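PDB 2RHM: putative kinase from Chloroflexus aurantiacus, which is of unknown function but has the fold of P-loop nucleoside triphosphate hydrolases and probably binds a nucleotide and transfers its phosphate as a kinase. Local coordinates for residues I63-L66 and Y67-A71; L33-K36 and D37-K40; D89-T92 and E93-Q96. One frame throughout, in Å; residues are numbered along the deposited sequence. Where two conformers were deposited one is given.

Overall arrangement
All three contacts are local and lie on a P-loop fold built round a parallel sheet. Interaction 2 sits where strand 33-35, outermost in the sheet of this chain, runs into helix 36-47, closest to the bound benzoic acid, and mixes a serine cap with lysine chains. Met65 and Leu66 of interaction 1, on helix 52-75, pack on its Phe39, and both contacts meet the second subunit; each has half or more of its touching residues buried and none exposed. Interaction 3, on helix 88-101, has three exposed residues and only Asp91 and Met95 buried; its salt-bridged Arg94 touches Ile63 and Tyr67 of interaction 1, but interaction 2 is about 8 Å away between nearest atoms.

Interaction 1 (I63-L66 and Y67-A71)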
loop_
_atom_site.group_PDB
_atom_site.type_symbol
_atom_site.label_atom_id
_atom_site.label_comp_id
_atom_site.label_asym_id
_atom_site.label_seq_id
_atom_site.Cartn_x
_atom_site.Cartn_y
_atom_site.Cartn_z
ATOM N N ILE B 63 -10.118 1.455 -1.526
ATOM C CA ILE B 63 -10.463 0.831 -0.246
ATOM C C ILE B 63 -9.946 -0.622 -0.182
ATOM O O ILE B 63 -9.353 -1.020 0.808
ATOM C CB ILE B 63 -11.988 0.892 0.032
ATOM C CG1 ILE B 63 -12.414 2.331 0.340
ATOM C CG2 ILE B 63 -12.349 0.012 1.202
ATOM C CD1 ILE B 63 -13.905 2.560 0.223
HETATM N N MSE B 64 -10.132 -1.367 -1.278
HETATM C CA MSE B 64 -9.563 -2.711 -1.445
HETATM C C MSE B 64 -8.025 -2.705 -1.299
HETATM O O MSE B 64 -7.456 -3.600 -0.665
HETATM C CB MSE B 64 -9.962 -3.313 -2.811
HETATM C CG MSE B 64 -11.438 -3.693 -2.943
HETATM SE SE MSE B 64 -12.076 -4.077 -4.797
HETATM C CE MSE B 64 -10.688 -5.048 -5.480
HETATM N N MSE B 65 -7.349 -1.719 -1.890
HETATM C CA MSE B 65 -5.891 -1.614 -1.759
HETATM C C MSE B 65 -5.494 -1.322 -0.318
HETATM O O MSE B 65 -4.457 -1.788 0.170
HETATM C CB MSE B 65 -5.344 -0.501 -2.668
HETATM C CG MSE B 65 -5.002 -0.936 -4.059
HETATM SE SE MSE B 65 -3.664 -2.344 -4.056
HETATM C CE MSE B 65 -2.293 -1.554 -3.079
ATOM N N LEU B 66 -6.303 -0.516 0.354
ATOM C CA LEU B 66 -6.043 -0.133 1.737
ATOM C C LEU B 66 -6.009 -1.390 2.631
ATOM O O LEU B 66 -5.069 -1.601 3.394
ATOM C CB LEU B 66 -7.141 0.827 2.215
ATOM C CG LEU B 66 -6.678 2.138 2.858
ATOM C CD1 LEU B 66 -5.820 2.881 1.914
ATOM C CD2 LEU B 66 -7.886 2.975 3.234
ATOM N N TYR B 67 -7.033 -2.224 2.526
ATOM C CA TYR B 67 -7.104 -3.463 3.303
ATOM C C TYR B 67 -6.025 -4.487 2.909
ATOM O O TYR B 67 -5.490 -5.182 3.764
ATOM C CB TYR B 67 -8.485 -4.092 3.199
ATOM C CG TYR B 67 -9.514 -3.375 4.037
ATOM C CD1 TYR B 67 -9.571 -3.556 5.408
ATOM C CD2 TYR B 67 -10.390 -2.479 3.468
ATOM C CE1 TYR B 67 -10.497 -2.881 6.192
ATOM C CE2 TYR B 67 -11.338 -1.812 4.244
ATOM C CZ TYR B 67 -11.387 -2.010 5.594
ATOM O OH TYR B 67 -12.341 -1.319 6.338
ATOM N N HIS B 68 -5.695 -4.547 1.622
ATOM C CA HIS B 68 -4.654 -5.467 1.131
ATOM C C HIS B 68 -3.288 -5.097 1.723
ATOM O O HIS B 68 -2.542 -5.942 2.233
ATOM C CB HIS B 68 -4.578 -5.421 -0.406
ATOM C CG HIS B 68 -3.390 -6.143 -0.968
ATOM N ND1 HIS B 68 -3.351 -7.514 -1.101
ATOM C CD2 HIS B 68 -2.192 -5.687 -1.414
ATOM C CE1 HIS B 68 -2.183 -7.873 -1.602
ATOM N NE2 HIS B 68 -1.465 -6.782 -1.819
ATOM N N THR B 69 -2.983 -3.810 1.670
ATOM C CA THR B 69 -1.686 -3.313 2.125
ATOM C C THR B 69 -1.628 -3.391 3.653
ATOM O O THR B 69 -0.601 -3.763 4.247
ATOM C CB THR B 69 -1.456 -1.892 1.597
ATOM O OG1 THR B 69 -1.412 -1.935 0.162
ATOM C CG2 THR B 69 -0.148 -1.352 2.089
ATOM N N ALA B 70 -2.727 -3.067 4.299
ATOM C CA ALA B 70 -2.788 -3.165 5.775
ATOM C C ALA B 70 -2.470 -4.554 6.289
ATOM O O ALA B 70 -1.827 -4.715 7.325
ATOM C CB ALA B 70 -4.143 -2.748 6.286
ATOM N N ALA B 71 -2.959 -5.567 5.598
ATOM C CA ALA B 71 -2.799 -6.931 6.070
ATOM C C ALA B 71 -1.336 -7.316 6.089
ATOM O O ALA B 71 -0.859 -7.942 7.035
ATOM C CB ALA B 71 -3.573 -7.875 5.191
#
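Residues 63-66 and 67-71 are successive turns of the alpha-helix 52-75, and the i to i+4 bonds between them are regular. Tyr67 N donates to Ile63 O at 3.1 Å, His68 N to Met64 O, and Ala70 N to Leu66 O. On one side of this P-loop-fold helix, Ile63 and Tyr67 run alongside each other in the same direction. With CG2 of Ile63 anti to the backbone N, that methyl comes to the edge of the tyrosine ring, in its plane, 3.7 Å from CE2. The phenol oxygen finds its partner, Asp91, on helix 88-101. Leu66 faces inward instead, against Leu34 and Met82 of the sheet and Phe39 of helix 36-47. Met65 and His68 look toward the second subunit, and the His68 ring meets Phe39 of that subunit with the planes nearly perpendicular. Thr69 bonds back to the preceding turn twice. A chi1 of -63° sets its OG1 beside the backbone N, so that both donors can reach Met65 O: Thr69 OG1 donates to this oxygen at 3.0 Å, while Thr69 N reaches it at 2.9 Å from the opposite face of the carbonyl plane.

Interaction 2 (L33-K36 and D37-K40)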
loop_
_atom_site.group_PDB
_atom_site.type_symbol
_atom_site.label_atom_id
_atom_site.label_comp_id
_atom_site.label_asym_id
_atom_site.label_seq_id
_atom_site.Cartn_x
_atom_site.Cartn_y
_atom_site.Cartn_z
ATOM N N LEU B 33 1.251 5.313 6.994
ATOM C CA LEU B 33 -0.082 5.879 6.794
ATOM C C LEU B 33 -0.656 5.452 5.455
ATOM O O LEU B 33 -0.075 5.724 4.407
ATOM C CB LEU B 33 0.001 7.402 6.832
ATOM C CG LEU B 33 -1.263 8.202 6.528
ATOM C CD1 LEU B 33 -2.347 7.844 7.563
ATOM C CD2 LEU B 33 -0.933 9.686 6.534
ATOM N N LEU B 34 -1.809 4.795 5.507
ATOM C CA LEU B 34 -2.554 4.425 4.308
ATOM C C LEU B 34 -3.835 5.232 4.246
ATOM O O LEU B 34 -4.664 5.143 5.138
ATOM C CB LEU B 34 -2.856 2.936 4.339
ATOM C CG LEU B 34 -1.690 2.013 4.676
ATOM C CD1 LEU B 34 -2.235 0.602 4.778
ATOM C CD2 LEU B 34 -0.587 2.074 3.646
ATOM N N SER B 35 -3.991 6.051 3.214
ATOM C CA SER B 35 -5.115 6.966 3.075
ATOM C C SER B 35 -5.912 6.638 1.819
ATOM O O SER B 35 -5.324 6.503 0.747
ATOM C CB SER B 35 -4.587 8.402 2.956
ATOM O OG SER B 35 -5.540 9.281 2.332
ATOM N N LYS B 36 -7.233 6.541 1.925
ATOM C CA LYS B 36 -8.041 6.192 0.753
ATOM C C LYS B 36 -7.826 7.210 -0.360
ATOM O O LYS B 36 -7.573 6.840 -1.510
ATOM C CB LYS B 36 -9.542 6.083 1.082
ATOM C CG LYS B 36 -10.389 5.746 -0.146
ATOM C CD LYS B 36 -11.896 5.806 0.123
ATOM C CE LYS B 36 -12.402 7.206 0.293
ATOM N NZ LYS B 36 -13.902 7.265 0.286
ATOM N N ASP B 37 -7.919 8.491 -0.029
ATOM C CA ASP B 37 -7.804 9.531 -1.042
ATOM C C ASP B 37 -6.409 9.581 -1.670
ATOM O O ASP B 37 -6.294 9.807 -2.888
ATOM C CB ASP B 37 -8.246 10.886 -0.493
ATOM C CG ASP B 37 -9.772 11.064 -0.498
ATOM O OD1 ASP B 37 -10.525 10.224 -1.036
ATOM O OD2 ASP B 37 -10.224 12.092 0.027
ATOM N N ALA B 38 -5.366 9.325 -0.888
ATOM C CA ALA B 38 -4.003 9.275 -1.457
ATOM C C ALA B 38 -3.886 8.136 -2.486
ATOM O O ALA B 38 -3.300 8.311 -3.552
ATOM C CB ALA B 38 -2.948 9.135 -0.357
ATOM N N PHE B 39 -4.470 6.987 -2.171
ATOM C CA PHE B 39 -4.481 5.835 -3.065
ATOM C C PHE B 39 -5.277 6.163 -4.348
ATOM O O PHE B 39 -4.867 5.808 -5.460
ATOM C CB PHE B 39 -5.091 4.612 -2.348
ATOM C CG PHE B 39 -4.128 3.858 -1.455
ATOM C CD1 PHE B 39 -3.142 4.499 -0.717
ATOM C CD2 PHE B 39 -4.271 2.497 -1.295
ATOM C CE1 PHE B 39 -2.281 3.770 0.099
ATOM C CE2 PHE B 39 -3.414 1.767 -0.494
ATOM C CZ PHE B 39 -2.428 2.402 0.208
ATOM N N LYS B 40 -6.414 6.850 -4.187
ATOM C CA LYS B 40 -7.239 7.240 -5.318
ATOM C C LYS B 40 -6.440 8.129 -6.254
ATOM O O LYS B 40 -6.472 7.937 -7.475
ATOM C CB LYS B 40 -8.495 7.975 -4.882
ATOM C CG LYS B 40 -9.495 7.148 -4.067
ATOM C CD LYS B 40 -10.817 7.925 -3.805
ATOM C CE LYS B 40 -11.552 8.314 -5.099
ATOM N NZ LYS B 40 -12.841 9.037 -4.788
HETATM O O HOH W 1 -14.699 7.264 -2.875
#
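The Phe39 ring meets Leu34 and Ser35 at a slant: Leu34 CD2 approaches the far end of the ring, 3.9 Å from CZ, and Ser35 O lies 3.3 Å from CD1. CG of Phe39 is anti to the carbonyl carbon (chi1 -82°), which turns the ring back along the strand toward Leu34. Ser35 closes the first turn with two bonds. Its OG accepts from Ala38 N at 3.2 Å, and its carbonyl oxygen takes Phe39 N at 3.1 Å; the hydroxyl is also bonded to Glu83. One residue on, Lys40 N donates to Lys36 O. Both lysine chains bend at chi3, and one water accepts from Lys36 NZ at 3.3 Å and from Lys40 NZ at 3.2 Å, bridging ammonium groups that also bond to Asn85 and Ser55, respectively. Asp37 pairs through OD2 with Arg131, a residue of the benzoic acid pocket, and lies near that ligand itself, about 4 Å from side chain to benzoic acid. The arrangement is a serine N-cap at a strand-to-helix junction of the P-loop fold, beside the ligand pocket.

Interaction 3 (D89-T92 and E93-Q96); sequences DLDT and ERMQ
Asp91 OD1 takes two bonds, one from Arg94 NH1 of the same helix at 2.8 Å and one from Tyr67 OH of helix 52-75. The bond to the arginine is a salt bridge with an N-H...O angle of 157°. It is made in the guanidinium plane but from above the carboxylate, 58° out of its plane, and the two flat groups stand 65° apart. Two bonds on one oxygen, together with one from Arg87 N to OD2, should fix the rotation of this buried carboxylate and would be expected to favour its charged form. The arginine chain, extended from CG to NE, runs back beside Leu90, whose CB lies over one face of the guanidinium, 3.5 Å above the plane and toward its rim, while Leu90 CD1 comes to 3.4 Å from NH2. Helical bonds from Met95 N to Asp91 O (2.9 Å) and from Gln96 N to Thr92 O (3.0 Å) join the turns, whereas that from Arg94 N to Leu90 O is weak. A water accepts from Glu93 N and donates to Asp89 O, bridging the turn at the exposed side. The Thr92 and Gln96 side chains run alongside each other, pointing the same way, with Thr92 CG2 3.7 Å from Gln96 NE2. On the inner side of helix 88-101, Met95 packs on Leu7 and Ile9 of strand 6-12, and with Arg94 it touches Tyr67 of helix 52-75.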
loop_
_atom_site.group_PDB
_atom_site.type_symbol
_atom_site.label_atom_id
_atom_site.label_comp_id
_atom_site.label_asym_id
_atom_site.label_seq_id
_atom_site.Cartn_x
_atom_site.Cartn_y
_atom_site.Cartn_z
ATOM N N ASP B 89 -21.633 0.319 7.583
ATOM C CA ASP B 89 -22.355 -0.748 6.923
ATOM C C ASP B 89 -21.482 -1.720 6.144
ATOM O O ASP B 89 -21.810 -2.900 6.082
ATOM C CB ASP B 89 -23.495 -0.215 6.045
ATOM C CG ASP B 89 -23.028 0.642 4.871
ATOM O OD1 ASP B 89 -21.842 0.988 4.741
ATOM O OD2 ASP B 89 -23.909 1.000 4.064
ATOM N N LEU B 90 -20.366 -1.240 5.595
ATOM C CA LEU B 90 -19.445 -2.086 4.832
ATOM C C LEU B 90 -18.087 -2.331 5.490
ATOM O O LEU B 90 -17.521 -3.427 5.375
ATOM C CB LEU B 90 -19.213 -1.465 3.462
ATOM C CG LEU B 90 -20.394 -1.440 2.504
ATOM C CD1 LEU B 90 -19.916 -0.842 1.183
ATOM C CD2 LEU B 90 -20.963 -2.832 2.309
ATOM N N ASP B 91 -17.527 -1.312 6.136
ATOM C CA ASP B 91 -16.191 -1.452 6.725
ATOM C C ASP B 91 -16.134 -2.235 8.026
ATOM O O ASP B 91 -15.077 -2.734 8.396
ATOM C CB ASP B 91 -15.519 -0.075 6.851
ATOM C CG ASP B 91 -15.182 0.536 5.500
ATOM O OD1 ASP B 91 -14.364 -0.074 4.779
ATOM O OD2 ASP B 91 -15.707 1.624 5.156
ATOM N N THR B 92 -17.255 -2.388 8.720
ATOM C CA THR B 92 -17.237 -3.227 9.918
ATOM C C THR B 92 -16.821 -4.660 9.570
ATOM O O THR B 92 -15.941 -5.229 10.240
ATOM C CB THR B 92 -18.607 -3.196 10.622
ATOM O OG1 THR B 92 -18.948 -1.827 10.859
ATOM C CG2 THR B 92 -18.569 -3.953 11.938
ATOM N N GLU B 93 -17.424 -5.246 8.533
ATOM C CA GLU B 93 -17.089 -6.618 8.158
ATOM C C GLU B 93 -15.712 -6.663 7.484
ATOM O O GLU B 93 -14.980 -7.654 7.628
ATOM C CB GLU B 93 -18.148 -7.234 7.266
ATOM C CG GLU B 93 -17.867 -8.716 6.962
ATOM C CD GLU B 93 -19.020 -9.409 6.275
ATOM O OE1 GLU B 93 -20.098 -8.800 6.160
ATOM O OE2 GLU B 93 -18.847 -10.575 5.855
ATOM N N ARG B 94 -15.332 -5.618 6.763
ATOM C CA ARG B 94 -13.975 -5.627 6.204
ATOM C C ARG B 94 -12.919 -5.633 7.305
ATOM O O ARG B 94 -11.897 -6.300 7.159
ATOM C CB ARG B 94 -13.713 -4.478 5.240
ATOM C CG ARG B 94 -14.495 -4.537 3.925
ATOM C CD ARG B 94 -14.392 -3.192 3.241
ATOM N NE ARG B 94 -15.324 -3.072 2.129
ATOM C CZ ARG B 94 -15.880 -1.935 1.726
ATOM N NH1 ARG B 94 -15.690 -0.798 2.384
ATOM N NH2 ARG B 94 -16.717 -1.958 0.697
HETATM N N MSE B 95 -13.162 -4.893 8.385
HETATM C CA MSE B 95 -12.240 -4.868 9.520
HETATM C C MSE B 95 -12.222 -6.214 10.232
HETATM O O MSE B 95 -11.181 -6.684 10.663
HETATM C CB MSE B 95 -12.597 -3.751 10.483
HETATM C CG MSE B 95 -12.350 -2.390 9.919
HETATM SE SE MSE B 95 -10.490 -1.891 10.065
HETATM C CE MSE B 95 -10.642 -0.212 9.029
ATOM N N GLN B 96 -13.373 -6.851 10.349
ATOM C CA GLN B 96 -13.413 -8.195 10.913
ATOM C C GLN B 96 -12.619 -9.192 10.093
ATOM O O GLN B 96 -11.883 -10.011 10.634
ATOM C CB GLN B 96 -14.860 -8.649 11.049
ATOM C CG GLN B 96 -15.510 -7.990 12.234
ATOM C CD GLN B 96 -17.022 -8.029 12.200
ATOM O OE1 GLN B 96 -17.625 -8.686 11.352
ATOM N NE2 GLN B 96 -17.638 -7.292 13.110
HETATM O O HOH W 2 -20.012 -4.377 7.744
#